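Local atomic coordinates of DUF1254 domain-containing protein (Vibrio parahaemolyticus, PDB entry 3U07), a protein that is of unknown function, a probably exported bacterial protein that combines a DUF1254 and a DUF1214 domain in one chain. Residues Ile110-Thr120 against Phe298-Leu309. The protein carries 2 engineered substitutions. Residues are numbered along the deposited sequence; the frame is centred on the assembly and turned at random.
Sequences ILHTMDMGHYT and FAEGTYLGQWGL
H118 pushes its imidazole into the bend that follows helix 295-305 and takes a hydrogen bond from the backbone of W307, with W307 N 2.7 Å from H118 NE2. The bond is almost straight (177°) and close to the ring plane; with NE2 the acceptor, the proton of a neutral imidazole would probably be on ND1. T302 OG1 sits over the centre of one imidazole face. H118 CG stands anti to its own N (chi1 -157°), sending the ring out of the turn D115-H118 toward the helix end. That turn is tied down by D115 OD1, which accepts from G117 N and Y119 N on opposite faces of its carboxylate, the first making an Asx turn.

W307 meets H118 with a face of its indole and M114, a selenomethionine, with an edge. H118 CD2 rests toward the rim of that face, while M114 SE is in plane, a Met-aromatic contact, and M114 CE comes 3.3 Å from W307 CE3. F298 covers Y119: F298 CZ lies 3.6 Å from Y119 CZ, the ring planes inclined at 31°, and G117 O meets the phenyl edge. L309 CD2 makes a CH-pi contact over the H112 face, 3.3 Å from the ring centroid. H112 NE2 and T120 OG1, 2.8 Å apart, are hydrogen-bonded, and a water links T120 OG1 to G308 O.

Nearby, R295 bonds Y119 OH and makes a cation-pi contact with F298, and R287 forms a salt bridge with D115. The hairpin of strands 109-115 and 120-125 thus packs against helix 295-305 and the turn after it, with helix 26-52 touching F298, T302 and Q306.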
loop_
_atom_site.group_PDB
_atom_site.type_symbol
_atom_site.label_atom_id
_atom_site.label_comp_id
_atom_site.label_asym_id
_atom_site.label_seq_id
_atom_site.Cartn_x
_atom_site.Cartn_y
_atom_site.Cartn_z
ATOM N N ILE A 110 9.574 -6.741 -3.913
ATOM C CA ILE A 110 8.287 -6.586 -4.567
ATOM C C ILE A 110 8.189 -5.254 -5.298
ATOM O O ILE A 110 8.667 -4.228 -4.807
ATOM C CB ILE A 110 7.126 -6.694 -3.541
ATOM C CG1 ILE A 110 5.779 -6.616 -4.259
ATOM C CG2 ILE A 110 7.253 -5.594 -2.486
ATOM C CD1 ILE A 110 4.623 -7.082 -3.413
ATOM N N LEU A 111 7.620 -5.294 -6.500
ATOM C CA LEU A 111 7.384 -4.087 -7.292
ATOM C C LEU A 111 5.860 -3.983 -7.239
ATOM O O LEU A 111 5.150 -4.852 -7.743
ATOM C CB LEU A 111 7.866 -4.258 -8.733
ATOM C CG LEU A 111 7.438 -3.181 -9.742
ATOM C CD1 LEU A 111 7.855 -1.798 -9.255
ATOM C CD2 LEU A 111 8.068 -3.487 -11.093
ATOM N N HIS A 112 5.362 -2.927 -6.611
ATOM C CA HIS A 112 3.926 -2.749 -6.440
ATOM C C HIS A 112 3.425 -1.454 -7.076
ATOM O O HIS A 112 3.915 -0.374 -6.757
ATOM C CB HIS A 112 3.626 -2.759 -4.938
ATOM C CG HIS A 112 2.195 -2.496 -4.592
ATOM N ND1 HIS A 112 1.824 -1.821 -3.447
ATOM C CD2 HIS A 112 1.044 -2.829 -5.220
ATOM C CE1 HIS A 112 0.508 -1.747 -3.389
ATOM N NE2 HIS A 112 0.010 -2.352 -4.455
ATOM N N THR A 113 2.448 -1.564 -7.975
ATOM C CA THR A 113 1.896 -0.385 -8.630
ATOM C C THR A 113 0.391 -0.343 -8.463
ATOM O O THR A 113 -0.267 -1.380 -8.433
ATOM C CB THR A 113 2.222 -0.354 -10.155
ATOM O OG1 THR A 113 1.763 -1.565 -10.771
ATOM C CG2 THR A 113 3.726 -0.207 -10.390
HETATM N N MSE A 114 -0.146 0.868 -8.350
HETATM C CA MSE A 114 -1.584 1.059 -8.188
HETATM C C MSE A 114 -2.030 2.223 -9.051
HETATM O O MSE A 114 -1.266 3.164 -9.272
HETATM C CB MSE A 114 -1.918 1.343 -6.718
HETATM C CG MSE A 114 -1.616 0.165 -5.795
HETATM SE SE MSE A 114 -2.080 0.512 -3.940
HETATM C CE MSE A 114 -0.533 1.594 -3.548
ATOM N N ASP A 115 -3.257 2.161 -9.551
ATOM C CA ASP A 115 -3.752 3.242 -10.380
ATOM C C ASP A 115 -4.492 4.276 -9.544
ATOM O O ASP A 115 -4.673 4.099 -8.328
ATOM C CB ASP A 115 -4.644 2.716 -11.515
ATOM C CG ASP A 115 -5.890 1.991 -11.026
ATOM O OD1 ASP A 115 -6.466 2.384 -9.986
ATOM O OD2 ASP A 115 -6.311 1.031 -11.711
HETATM N N MSE A 116 -4.909 5.355 -10.204
HETATM C CA MSE A 116 -5.605 6.455 -9.545
HETATM C C MSE A 116 -7.015 6.135 -9.049
HETATM O O MSE A 116 -7.703 7.008 -8.525
HETATM C CB MSE A 116 -5.633 7.664 -10.484
HETATM C CG MSE A 116 -4.242 8.187 -10.815
HETATM SE SE MSE A 116 -3.298 8.805 -9.226
HETATM C CE MSE A 116 -4.281 10.451 -9.044
ATOM N N GLY A 117 -7.452 4.895 -9.225
ATOM C CA GLY A 117 -8.769 4.521 -8.740
ATOM C C GLY A 117 -8.582 3.690 -7.481
ATOM O O GLY A 117 -9.532 3.133 -6.926
ATOM N N HIS A 118 -7.322 3.626 -7.055
ATOM C CA HIS A 118 -6.846 2.886 -5.883
ATOM C C HIS A 118 -6.913 1.366 -6.029
ATOM O O HIS A 118 -7.212 0.649 -5.074
ATOM C CB HIS A 118 -7.567 3.334 -4.602
ATOM C CG HIS A 118 -6.785 3.054 -3.350
ATOM N ND1 HIS A 118 -7.083 2.012 -2.499
ATOM C CD2 HIS A 118 -5.695 3.667 -2.826
ATOM C CE1 HIS A 118 -6.209 1.994 -1.506
ATOM N NE2 HIS A 118 -5.357 2.987 -1.682
ATOM N N TYR A 119 -6.635 0.887 -7.242
ATOM C CA TYR A 119 -6.597 -0.548 -7.523
ATOM C C TYR A 119 -5.150 -0.953 -7.759
ATOM O O TYR A 119 -4.421 -0.269 -8.481
ATOM C CB TYR A 119 -7.357 -0.917 -8.800
ATOM C CG TYR A 119 -8.849 -0.839 -8.711
ATOM C CD1 TYR A 119 -9.537 0.263 -9.209
ATOM C CD2 TYR A 119 -9.581 -1.878 -8.142
ATOM C CE1 TYR A 119 -10.918 0.332 -9.144
ATOM C CE2 TYR A 119 -10.966 -1.820 -8.072
ATOM C CZ TYR A 119 -11.628 -0.711 -8.574
ATOM O OH TYR A 119 -12.997 -0.638 -8.503
ATOM N N THR A 120 -4.727 -2.053 -7.146
ATOM C CA THR A 120 -3.377 -2.542 -7.385
ATOM C C THR A 120 -3.442 -3.139 -8.805
ATOM O O THR A 120 -4.362 -3.899 -9.116
ATOM C CB THR A 120 -2.991 -3.639 -6.365
ATOM O OG1 THR A 120 -2.613 -3.023 -5.123
ATOM C CG2 THR A 120 -1.839 -4.484 -6.890
ATOM N N PHE A 298 -15.092 -0.849 -0.726
ATOM C CA PHE A 298 -13.857 -0.604 -1.472
ATOM C C PHE A 298 -13.224 0.690 -0.955
ATOM O O PHE A 298 -12.007 0.778 -0.758
ATOM C CB PHE A 298 -14.154 -0.456 -2.969
ATOM C CG PHE A 298 -12.934 -0.160 -3.802
ATOM C CD1 PHE A 298 -12.047 -1.175 -4.149
ATOM C CD2 PHE A 298 -12.664 1.141 -4.229
ATOM C CE1 PHE A 298 -10.908 -0.902 -4.906
ATOM C CE2 PHE A 298 -11.523 1.426 -4.989
ATOM C CZ PHE A 298 -10.645 0.399 -5.327
ATOM N N ALA A 299 -14.071 1.691 -0.732
ATOM C CA ALA A 299 -13.631 2.991 -0.236
ATOM C C ALA A 299 -12.933 2.901 1.124
ATOM O O ALA A 299 -12.036 3.697 1.418
ATOM C CB ALA A 299 -14.829 3.943 -0.142
ATOM N N GLU A 300 -13.340 1.949 1.964
ATOM C CA GLU A 300 -12.702 1.820 3.275
ATOM C C GLU A 300 -11.238 1.414 3.109
ATOM O O GLU A 300 -10.422 1.594 4.019
ATOM C CB GLU A 300 -13.441 0.794 4.151
ATOM C CG GLU A 300 -14.855 1.208 4.608
ATOM C CD GLU A 300 -14.872 2.429 5.536
ATOM O OE1 GLU A 300 -13.812 2.799 6.082
ATOM O OE2 GLU A 300 -15.962 3.010 5.729
ATOM N N GLY A 301 -10.903 0.864 1.945
ATOM C CA GLY A 301 -9.527 0.471 1.694
ATOM C C GLY A 301 -8.647 1.703 1.752
ATOM O O GLY A 301 -7.542 1.670 2.294
ATOM N N THR A 302 -9.148 2.800 1.190
ATOM C CA THR A 302 -8.422 4.065 1.181
ATOM C C THR A 302 -8.518 4.737 2.557
ATOM O O THR A 302 -7.544 5.304 3.063
ATOM C CB THR A 302 -9.009 5.035 0.116
ATOM O OG1 THR A 302 -8.610 4.615 -1.196
ATOM C CG2 THR A 302 -8.524 6.458 0.360
ATOM N N TYR A 303 -9.704 4.671 3.150
ATOM C CA TYR A 303 -9.941 5.282 4.448
ATOM C C TYR A 303 -9.090 4.686 5.550
ATOM O O TYR A 303 -8.489 5.410 6.346
ATOM C CB TYR A 303 -11.415 5.146 4.831
ATOM C CG TYR A 303 -11.772 5.885 6.101
ATOM C CD1 TYR A 303 -11.874 7.274 6.115
ATOM C CD2 TYR A 303 -11.995 5.197 7.292
ATOM C CE1 TYR A 303 -12.195 7.958 7.281
ATOM C CE2 TYR A 303 -12.312 5.875 8.465
ATOM C CZ TYR A 303 -12.413 7.251 8.451
ATOM O OH TYR A 303 -12.740 7.925 9.599
ATOM N N LEU A 304 -9.027 3.369 5.595
ATOM C CA LEU A 304 -8.264 2.744 6.648
ATOM C C LEU A 304 -6.756 2.658 6.320
ATOM O O LEU A 304 -5.938 3.077 7.148
ATOM C CB LEU A 304 -8.896 1.368 6.982
ATOM C CG LEU A 304 -10.312 1.522 7.621
ATOM C CD1 LEU A 304 -11.037 0.187 7.732
ATOM C CD2 LEU A 304 -10.191 2.168 9.000
ATOM N N GLY A 305 -6.383 2.278 5.087
ATOM C CA GLY A 305 -4.956 2.171 4.766
ATOM C C GLY A 305 -4.498 2.383 3.329
ATOM O O GLY A 305 -3.868 1.517 2.701
ATOM N N GLN A 306 -4.747 3.591 2.847
ATOM C CA GLN A 306 -4.408 3.975 1.489
ATOM C C GLN A 306 -3.072 3.474 0.969
ATOM O O GLN A 306 -2.072 3.493 1.682
ATOM C CB GLN A 306 -4.499 5.499 1.337
ATOM C CG GLN A 306 -4.476 5.985 -0.108
ATOM C CD GLN A 306 -4.471 7.503 -0.202
ATOM O OE1 GLN A 306 -3.762 8.171 0.548
ATOM N NE2 GLN A 306 -5.252 8.053 -1.131
ATOM N N TRP A 307 -3.084 3.019 -0.281
ATOM C CA TRP A 307 -1.896 2.502 -0.959
ATOM C C TRP A 307 -1.415 1.156 -0.406
ATOM O O TRP A 307 -0.315 0.706 -0.719
ATOM C CB TRP A 307 -0.755 3.526 -0.888
ATOM C CG TRP A 307 -1.133 4.889 -1.395
ATOM C CD1 TRP A 307 -1.001 6.079 -0.731
ATOM C CD2 TRP A 307 -1.720 5.205 -2.666
ATOM N NE1 TRP A 307 -1.466 7.114 -1.509
ATOM C CE2 TRP A 307 -1.904 6.607 -2.703
ATOM C CE3 TRP A 307 -2.088 4.443 -3.785
ATOM C CZ2 TRP A 307 -2.465 7.259 -3.807
ATOM C CZ3 TRP A 307 -2.644 5.095 -4.884
ATOM C CH2 TRP A 307 -2.818 6.490 -4.887
ATOM N N GLY A 308 -2.250 0.513 0.404
ATOM C CA GLY A 308 -1.873 -0.767 0.973
ATOM C C GLY A 308 -1.850 -1.919 -0.017
ATOM O O GLY A 308 -2.606 -1.953 -0.993
ATOM N N LEU A 309 -0.953 -2.865 0.240
ATOM C CA LEU A 309 -0.804 -4.058 -0.590
ATOM C C LEU A 309 -1.974 -5.010 -0.380
ATOM O O LEU A 309 -2.578 -5.034 0.693
ATOM C CB LEU A 309 0.474 -4.812 -0.213
ATOM C CG LEU A 309 1.824 -4.400 -0.793
ATOM C CD1 LEU A 309 2.940 -5.052 0.003
ATOM C CD2 LEU A 309 1.902 -4.823 -2.261
HETATM O O HOH W 1 -4.239 -2.668 -3.078
#